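PDB 6LXU: L-methionine gamma-lyase from Fusobacterium nucleatum subsp. nucleatum, which belongs to the Cys/Met metabolism family of pyridoxal-phosphate-dependent enzymes and assembles from four copies of its chain. Local coordinates for residues A76-E81 against D204-S209; I84-S87 against G91-S94; T96-L101 against K241-A246. All blocks are in the same frame, centred on the assembly; numbering follows the deposited sequence.

How the contacts relate
Contacts 1 and 2 each use a strand of the mixed seven-stranded sheet; contact 3 joins two helices, and helix 89-100 packs on that sheet. Helix 65-78, strand 82-86 and helix 89-100 hold the first segments of contacts 1, 2 and 3 in chain order. Contact 2 closes locally. Contacts 1 and 3 bring in strand 205-209 and helix 229-244 from more than 120 residues later, and their segments alternate. Centres lie about 12 Å apart for contacts 1 and 2, about 9 Å for 2 and 3, which share helix 89-100, and about 17 Å for 1 and 3. Contacts 2 and 3 also touch the second subunit, so the sheet packing leads directly into the subunit interface.

Contact 1 (A76-E81 against D204-S209); sequences ALEEGE and DIVVHS
Glu78 and His208 join the last turn of helix 65-78 to strand 205-209 by one hydrogen bond. His208 NE2 donates to Glu78 OE2 over 2.6 Å, with an N-H...O angle of 147°. The bond is short but somewhat bent. The oxygen sits at the edge of the imidazole, close to the ring plane, and is met on its anti side, somewhat out of the carboxylate plane. The carboxylate is turned 36° from the ring. The two side chains approach from opposite directions, and the bend of the glutamate at chi2 (-74°) carries its carboxylate across to the strand.

Val206 completes the tight part. Its branch CG1 packs 3.6 Å from Glu78 OE2 and 3.9 Å from Glu78 CD, beside the hydrogen bond. The buried OE2 is also bonded to Asn188 ND2. Two donors therefore grip one oxygen, which should limit rotation of the carboxylate.

The backbones stay well apart: Glu78 CA and Val206 CA, the nearest such pair, are separated by 8.2 Å. Beyond Glu78 the chain turns away from the strand. Glu79 has positive phi and is the C-prime residue of a Schellman motif that ends the helix. It is partly exposed, and its carboxylate forms salt bridges with Lys8, Lys197 and Lys200. Glu81 is on the solvent side and does not touch the strand.

Pro193 of helix 192-195 packs on both Glu78 and His208, and Val226 of strand 223-227 also touches Glu78. Strand 205-209 runs inside the sheet, parallel to strand 183-187 on one flank and antiparallel to strand 223-227 on the other. Helix 65-78 is thus pinned by its C-terminal end to the face of the sheet on which Val206 and His208 lie, shortly before the chain reaches Lys212, which carries the cofactor.

Contact 2 (I84-S87 against G91-S94); sequences IAMS and GAIS
Met86, Ala92 and Gly91 carry this contact between the end of strand 82-86 and the first turns of helix 89-100. Met86 gives up the most surface, 61 Å², against 33 Å² for Ala92 and 31 Å² for Gly91. No hydrogen bond crosses between the segments, and the contact is van der Waals packing.

The methionine lies along the helix backbone. Its chain bends at chi2 (78°), so that the sulfur and methyl group run past Ala92. Met86 SD is 3.8 Å from Ala92 CA and 4.0 Å from Ala92 CB. Nearer the strand, Met86 CG rests 3.8 Å from Gly91 O, and Met86 CB lies 3.9 Å from Gly91 C. Gly91 has no side chain on the surface facing the strand, so the two backbones come close: Met86 CA and Gly91 CA are 5.6 Å apart.

Apolar side chains continue the packing. Val225 of the neighbouring strand 223-227 touches both Met86 and Ala92, and Ile235 of helix 229-244 packs on Met86. Where the strand ends, Ser87 OG is hydrogen-bonded to Ser87 OG of the second subunit.

Strand 82-86 is the edge strand of the sheet within this chain, and a tight turn leads from it into the helix. This serine- and glycine-containing turn, with Ser87 and Ser88 leading into the N-terminus of helix 89-100, is typical of the large domain in this family of fold-type I pyridoxal-phosphate enzymes. In relatives this turn and the first amides of the helix hold the cofactor phosphate, and they probably do so here.

Contact 3 (T96-L101 against K241-A246); sequences TLWTVL and KDMTGA
At the interface with the second subunit, Trp98 of helix 89-100 packs on Met243 and Thr244, where helix 229-244 ends in a wider pi-type turn. Thr244 CG2 meets the indole at its edge, in the ring plane, 3.8 Å from Trp98 CD1. Met243 lies over the root of the tryptophan. In the conformer described, Met243 CE is 3.9 Å from Trp98 CB, and Met243 SD is 3.8 Å from Trp98 O. A second conformer of Met243 makes these two approaches less certain.

With chi1 at 70°, CG2 of Thr244 lies anti to the carbonyl carbon and faces the indole. Thr244 OG1 accepts from Ala246 N at 3.2 Å, forming an ST turn, and is also hydrogen-bonded to Ser95 OG.

The polar end of the indole is used across the interface. Trp98 NE1 donates to Met243 O of the second subunit, and the two Trp98 rings stack on each other. The reciprocal bond is made as well. The reciprocal bonds and the Trp98-Trp98 stack are what a two-fold symmetric interface between two copies of the chain would give.

Contact 1 (A76-E81 against D204-S209)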
loop_
_atom_site.group_PDB
_atom_site.type_symbol
_atom_site.label_atom_id
_atom_site.label_comp_id
_atom_site.label_asym_id
_atom_site.label_seq_id
_atom_site.Cartn_x
_atom_site.Cartn_y
_atom_site.Cartn_z
ATOM N N ALA A 76 -8.862 -8.152 22.666
ATOM C CA ALA A 76 -9.510 -9.458 22.794
ATOM C C ALA A 76 -8.509 -10.565 23.081
ATOM O O ALA A 76 -8.774 -11.463 23.904
ATOM C CB ALA A 76 -10.315 -9.776 21.542
ATOM N N LEU A 77 -7.352 -10.527 22.419
ATOM C CA LEU A 77 -6.328 -11.548 22.620
ATOM C C LEU A 77 -5.716 -11.526 24.011
ATOM O O LEU A 77 -5.446 -12.590 24.574
ATOM C CB LEU A 77 -5.230 -11.428 21.562
ATOM C CG LEU A 77 -5.677 -11.793 20.140
ATOM C CD1 LEU A 77 -4.650 -11.316 19.127
ATOM C CD2 LEU A 77 -5.927 -13.285 19.971
ATOM N N GLU A 78 -5.499 -10.337 24.560
ATOM C CA GLU A 78 -4.971 -10.183 25.918
ATOM C C GLU A 78 -6.051 -10.259 27.004
ATOM O O GLU A 78 -5.751 -10.243 28.194
ATOM C CB GLU A 78 -4.214 -8.858 26.054
ATOM C CG GLU A 78 -2.889 -8.811 25.312
ATOM C CD GLU A 78 -1.762 -9.616 25.946
ATOM O OE1 GLU A 78 -1.948 -10.248 27.020
ATOM O OE2 GLU A 78 -0.658 -9.650 25.339
ATOM N N GLU A 79 -7.313 -10.292 26.575
ATOM C CA GLU A 79 -8.477 -10.286 27.472
ATOM C C GLU A 79 -8.499 -9.045 28.361
ATOM O O GLU A 79 -8.776 -9.115 29.564
ATOM C CB GLU A 79 -8.579 -11.599 28.256
ATOM C CG GLU A 79 -8.719 -12.805 27.336
ATOM C CD GLU A 79 -8.847 -14.117 28.078
ATOM O OE1 GLU A 79 -9.568 -14.175 29.094
ATOM O OE2 GLU A 79 -8.223 -15.093 27.634
ATOM N N GLY A 80 -8.203 -7.900 27.750
ATOM C CA GLY A 80 -8.346 -6.605 28.379
ATOM C C GLY A 80 -9.465 -5.783 27.787
ATOM O O GLY A 80 -10.060 -6.141 26.770
ATOM N N GLU A 81 -9.735 -4.645 28.409
ATOM C CA GLU A 81 -10.875 -3.834 28.002
ATOM C C GLU A 81 -10.663 -3.064 26.709
ATOM O O GLU A 81 -11.597 -2.895 25.938
ATOM C CB GLU A 81 -11.239 -2.834 29.085
ATOM C CG GLU A 81 -11.694 -3.476 30.390
ATOM C CD GLU A 81 -12.141 -2.481 31.449
ATOM O OE1 GLU A 81 -12.119 -1.259 31.216
ATOM O OE2 GLU A 81 -12.541 -2.937 32.551
ATOM N N ASP A 204 -1.507 -4.247 35.305
ATOM C CA ASP A 204 -2.402 -3.171 34.900
ATOM C C ASP A 204 -2.369 -2.852 33.399
ATOM O O ASP A 204 -3.401 -2.562 32.830
ATOM C CB ASP A 204 -2.073 -1.905 35.670
ATOM C CG ASP A 204 -2.270 -2.081 37.156
ATOM O OD1 ASP A 204 -3.441 -2.137 37.587
ATOM O OD2 ASP A 204 -1.271 -2.191 37.874
ATOM N N ILE A 205 -1.166 -2.856 32.801
ATOM C CA ILE A 205 -1.000 -2.442 31.396
ATOM C C ILE A 205 -0.057 -3.423 30.722
ATOM O O ILE A 205 1.001 -3.729 31.258
ATOM C CB ILE A 205 -0.398 -1.018 31.290
ATOM C CG1 ILE A 205 -1.231 0.008 32.076
ATOM C CG2 ILE A 205 -0.244 -0.618 29.821
ATOM C CD1 ILE A 205 -0.564 1.364 32.218
ATOM N N VAL A 206 -0.439 -3.885 29.528
ATOM C CA VAL A 206 0.421 -4.697 28.684
ATOM C C VAL A 206 0.844 -3.863 27.487
ATOM O O VAL A 206 0.015 -3.187 26.873
ATOM C CB VAL A 206 -0.294 -5.975 28.205
ATOM C CG1 VAL A 206 0.462 -6.661 27.070
ATOM C CG2 VAL A 206 -0.472 -6.922 29.377
ATOM N N VAL A 207 2.132 -3.935 27.153
ATOM C CA VAL A 207 2.667 -3.288 25.956
ATOM C C VAL A 207 3.334 -4.347 25.074
ATOM O O VAL A 207 3.869 -5.362 25.546
ATOM C CB VAL A 207 3.627 -2.125 26.286
ATOM C CG1 VAL A 207 2.928 -1.072 27.116
ATOM C CG2 VAL A 207 4.896 -2.613 26.946
ATOM N N HIS A 208 3.284 -4.081 23.768
ATOM C CA HIS A 208 3.918 -4.934 22.747
ATOM C C HIS A 208 4.656 -4.125 21.710
ATOM O O HIS A 208 4.161 -3.099 21.262
ATOM C CB HIS A 208 2.873 -5.706 21.933
ATOM C CG HIS A 208 2.193 -6.795 22.682
ATOM N ND1 HIS A 208 2.764 -8.037 22.853
ATOM C CD2 HIS A 208 0.984 -6.824 23.289
ATOM C CE1 HIS A 208 1.916 -8.782 23.546
ATOM N NE2 HIS A 208 0.834 -8.074 23.820
ATOM N N SER A 209 5.776 -4.676 21.255
ATOM C CA SER A 209 6.262 -4.384 19.917
ATOM C C SER A 209 5.563 -5.319 18.940
ATOM O O SER A 209 5.937 -6.484 18.814
ATOM C CB SER A 209 7.769 -4.553 19.841
ATOM O OG SER A 209 8.190 -4.342 18.494
#

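Contact 2 (I84-S87 against G91-S94)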
loop_
_atom_site.group_PDB
_atom_site.type_symbol
_atom_site.label_atom_id
_atom_site.label_comp_id
_atom_site.label_asym_id
_atom_site.label_seq_id
_atom_site.Cartn_x
_atom_site.Cartn_y
_atom_site.Cartn_z
ATOM N N ILE A 84 -4.785 0.221 22.271
ATOM C CA ILE A 84 -4.295 1.425 21.610
ATOM C C ILE A 84 -3.126 1.022 20.731
ATOM O O ILE A 84 -2.262 0.260 21.165
ATOM C CB ILE A 84 -3.785 2.483 22.600
ATOM C CG1 ILE A 84 -4.666 2.591 23.841
ATOM C CG2 ILE A 84 -3.685 3.836 21.912
ATOM C CD1 ILE A 84 -4.000 3.434 24.882
ATOM N N ALA A 85 -3.094 1.550 19.505
ATOM C CA ALA A 85 -2.012 1.277 18.567
ATOM C C ALA A 85 -1.134 2.501 18.366
ATOM O O ALA A 85 -1.612 3.638 18.356
ATOM C CB ALA A 85 -2.562 0.826 17.238
ATOM N N MET A 86 0.154 2.229 18.165
ATOM C CA MET A 86 1.170 3.246 17.913
ATOM C C MET A 86 2.087 2.761 16.803
ATOM O O MET A 86 2.104 1.592 16.443
ATOM C CB MET A 86 1.995 3.538 19.171
ATOM C CG MET A 86 1.210 4.117 20.335
ATOM S SD MET A 86 0.254 2.908 21.265
ATOM C CE MET A 86 -0.227 3.952 22.637
ATOM N N SER A 87 2.909 3.682 16.307
ATOM C CA SER A 87 3.790 3.412 15.172
ATOM C C SER A 87 5.126 2.756 15.528
ATOM O O SER A 87 5.966 2.587 14.646
ATOM C CB SER A 87 3.998 4.670 14.356
ATOM O OG SER A 87 4.617 5.647 15.153
ATOM N N GLY A 91 6.953 3.563 20.745
ATOM C CA GLY A 91 5.808 4.454 20.818
ATOM C C GLY A 91 4.765 4.026 21.840
ATOM O O GLY A 91 4.199 4.865 22.549
ATOM N N ALA A 92 4.479 2.724 21.898
ATOM C CA ALA A 92 3.560 2.190 22.900
ATOM C C ALA A 92 4.105 2.401 24.309
ATOM O O ALA A 92 3.377 2.857 25.207
ATOM C CB ALA A 92 3.309 0.713 22.635
ATOM N N ILE A 93 5.379 2.067 24.500
ATOM C CA ILE A 93 6.026 2.170 25.815
ATOM C C ILE A 93 6.111 3.621 26.285
ATOM O O ILE A 93 5.666 3.956 27.407
ATOM C CB ILE A 93 7.410 1.499 25.768
ATOM C CG1 ILE A 93 7.245 -0.026 25.627
ATOM C CG2 ILE A 93 8.255 1.814 27.003
ATOM C CD1 ILE A 93 8.486 -0.712 25.085
ATOM N N SER A 94 6.647 4.497 25.435
ATOM C CA SER A 94 6.808 5.901 25.805
ATOM C C SER A 94 5.466 6.594 25.988
ATOM O O SER A 94 5.286 7.357 26.945
ATOM C CB SER A 94 7.699 6.655 24.808
ATOM O OG SER A 94 7.136 6.686 23.510
#

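Contact 3 (T96-L101 against K241-A246)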
loop_
_atom_site.group_PDB
_atom_site.type_symbol
_atom_site.label_atom_id
_atom_site.label_comp_id
_atom_site.label_asym_id
_atom_site.label_seq_id
_atom_site.Cartn_x
_atom_site.Cartn_y
_atom_site.Cartn_z
ATOM N N THR A 96 2.719 5.389 26.986
ATOM C CA THR A 96 2.216 4.927 28.280
ATOM C C THR A 96 2.931 5.629 29.436
ATOM O O THR A 96 2.277 6.182 30.333
ATOM C CB THR A 96 2.357 3.396 28.389
ATOM O OG1 THR A 96 1.553 2.780 27.374
ATOM C CG2 THR A 96 1.888 2.906 29.748
ATOM N N LEU A 97 4.249 5.625 29.416
ATOM C CA LEU A 97 5.019 6.198 30.520
ATOM C C LEU A 97 4.826 7.702 30.659
ATOM O O LEU A 97 4.669 8.209 31.786
ATOM C CB LEU A 97 6.491 5.826 30.388
ATOM C CG LEU A 97 6.781 4.327 30.566
ATOM C CD1 LEU A 97 8.215 4.019 30.208
ATOM C CD2 LEU A 97 6.485 3.843 31.976
ATOM N N TRP A 98 4.793 8.433 29.544
ATOM C CA TRP A 98 4.566 9.877 29.625
ATOM C C TRP A 98 3.180 10.220 30.150
ATOM O O TRP A 98 2.977 11.313 30.708
ATOM C CB TRP A 98 4.760 10.576 28.268
ATOM C CG TRP A 98 6.153 10.569 27.718
ATOM C CD1 TRP A 98 6.503 10.190 26.460
ATOM C CD2 TRP A 98 7.374 10.961 28.377
ATOM N NE1 TRP A 98 7.849 10.336 26.278
ATOM C CE2 TRP A 98 8.420 10.785 27.443
ATOM C CE3 TRP A 98 7.697 11.421 29.673
ATOM C CZ2 TRP A 98 9.771 11.045 27.759
ATOM C CZ3 TRP A 98 9.057 11.678 29.992
ATOM C CH2 TRP A 98 10.069 11.495 29.030
ATOM N N THR A 99 2.210 9.339 29.923
ATOM C CA THR A 99 0.857 9.546 30.425
ATOM C C THR A 99 0.783 9.397 31.945
ATOM O O THR A 99 0.179 10.236 32.628
ATOM C CB THR A 99 -0.129 8.572 29.751
ATOM O OG1 THR A 99 -0.123 8.828 28.341
ATOM C CG2 THR A 99 -1.550 8.757 30.277
ATOM N N VAL A 100 1.366 8.330 32.461
ATOM C CA VAL A 100 1.126 7.945 33.862
ATOM C C VAL A 100 2.149 8.492 34.848
ATOM O O VAL A 100 1.883 8.460 36.069
ATOM C CB VAL A 100 0.982 6.408 34.036
ATOM C CG1 VAL A 100 -0.122 5.875 33.140
ATOM C CG2 VAL A 100 2.288 5.668 33.820
ATOM N N LEU A 101 3.290 8.983 34.369
ATOM C CA LEU A 101 4.332 9.519 35.233
ATOM C C LEU A 101 4.265 11.042 35.311
ATOM O O LEU A 101 3.512 11.691 34.596
ATOM C CB LEU A 101 5.710 9.088 34.730
ATOM C CG LEU A 101 6.030 7.598 34.844
ATOM C CD1 LEU A 101 7.313 7.280 34.104
ATOM C CD2 LEU A 101 6.113 7.153 36.304
ATOM N N LYS A 241 -1.694 11.478 21.712
ATOM C CA LYS A 241 -2.174 12.670 21.026
ATOM C C LYS A 241 -1.137 13.794 21.017
ATOM O O LYS A 241 -0.939 14.456 19.989
ATOM C CB LYS A 241 -3.471 13.197 21.672
ATOM C CG LYS A 241 -4.132 14.312 20.873
ATOM C CD LYS A 241 -5.453 14.765 21.479
ATOM C CE LYS A 241 -5.281 15.734 22.636
ATOM N NZ LYS A 241 -5.064 17.123 22.150
ATOM N N ASP A 242 -0.507 14.013 22.171
ATOM C CA ASP A 242 0.329 15.191 22.395
ATOM C C ASP A 242 1.783 14.890 22.713
ATOM O O ASP A 242 2.643 15.704 22.348
ATOM C CB ASP A 242 -0.225 16.024 23.569
ATOM C CG ASP A 242 -1.644 16.544 23.358
ATOM O OD1 ASP A 242 -2.058 16.717 22.215
ATOM O OD2 ASP A 242 -2.315 16.826 24.378
ATOM N N MET A 243 2.083 13.804 23.415
ATOM C CA MET A 243 3.428 13.671 23.946
ATOM C C MET A 243 4.369 12.795 23.135
ATOM O O MET A 243 5.577 12.909 23.291
ATOM C CB MET A 243 3.354 13.226 25.385
ATOM C CG MET A 243 2.452 14.146 26.193
ATOM S SD MET A 243 2.428 13.812 27.951
ATOM C CE MET A 243 4.056 14.363 28.458
ATOM N N THR A 244 3.828 11.956 22.246
ATOM C CA THR A 244 4.654 11.217 21.306
ATOM C C THR A 244 4.214 11.393 19.860
ATOM O O THR A 244 5.051 11.319 18.965
ATOM C CB THR A 244 4.675 9.719 21.604
ATOM O OG1 THR A 244 3.392 9.167 21.287
ATOM C CG2 THR A 244 5.045 9.428 23.055
ATOM N N GLY A 245 2.919 11.550 19.604
ATOM C CA GLY A 245 2.461 11.564 18.231
ATOM C C GLY A 245 2.847 10.324 17.437
ATOM O O GLY A 245 2.998 10.403 16.221
ATOM N N ALA A 246 2.982 9.177 18.099
ATOM C CA ALA A 246 3.409 7.946 17.426
ATOM C C ALA A 246 2.210 7.260 16.756
ATOM O O ALA A 246 1.784 6.178 17.151
ATOM C CB ALA A 246 4.097 7.035 18.416
#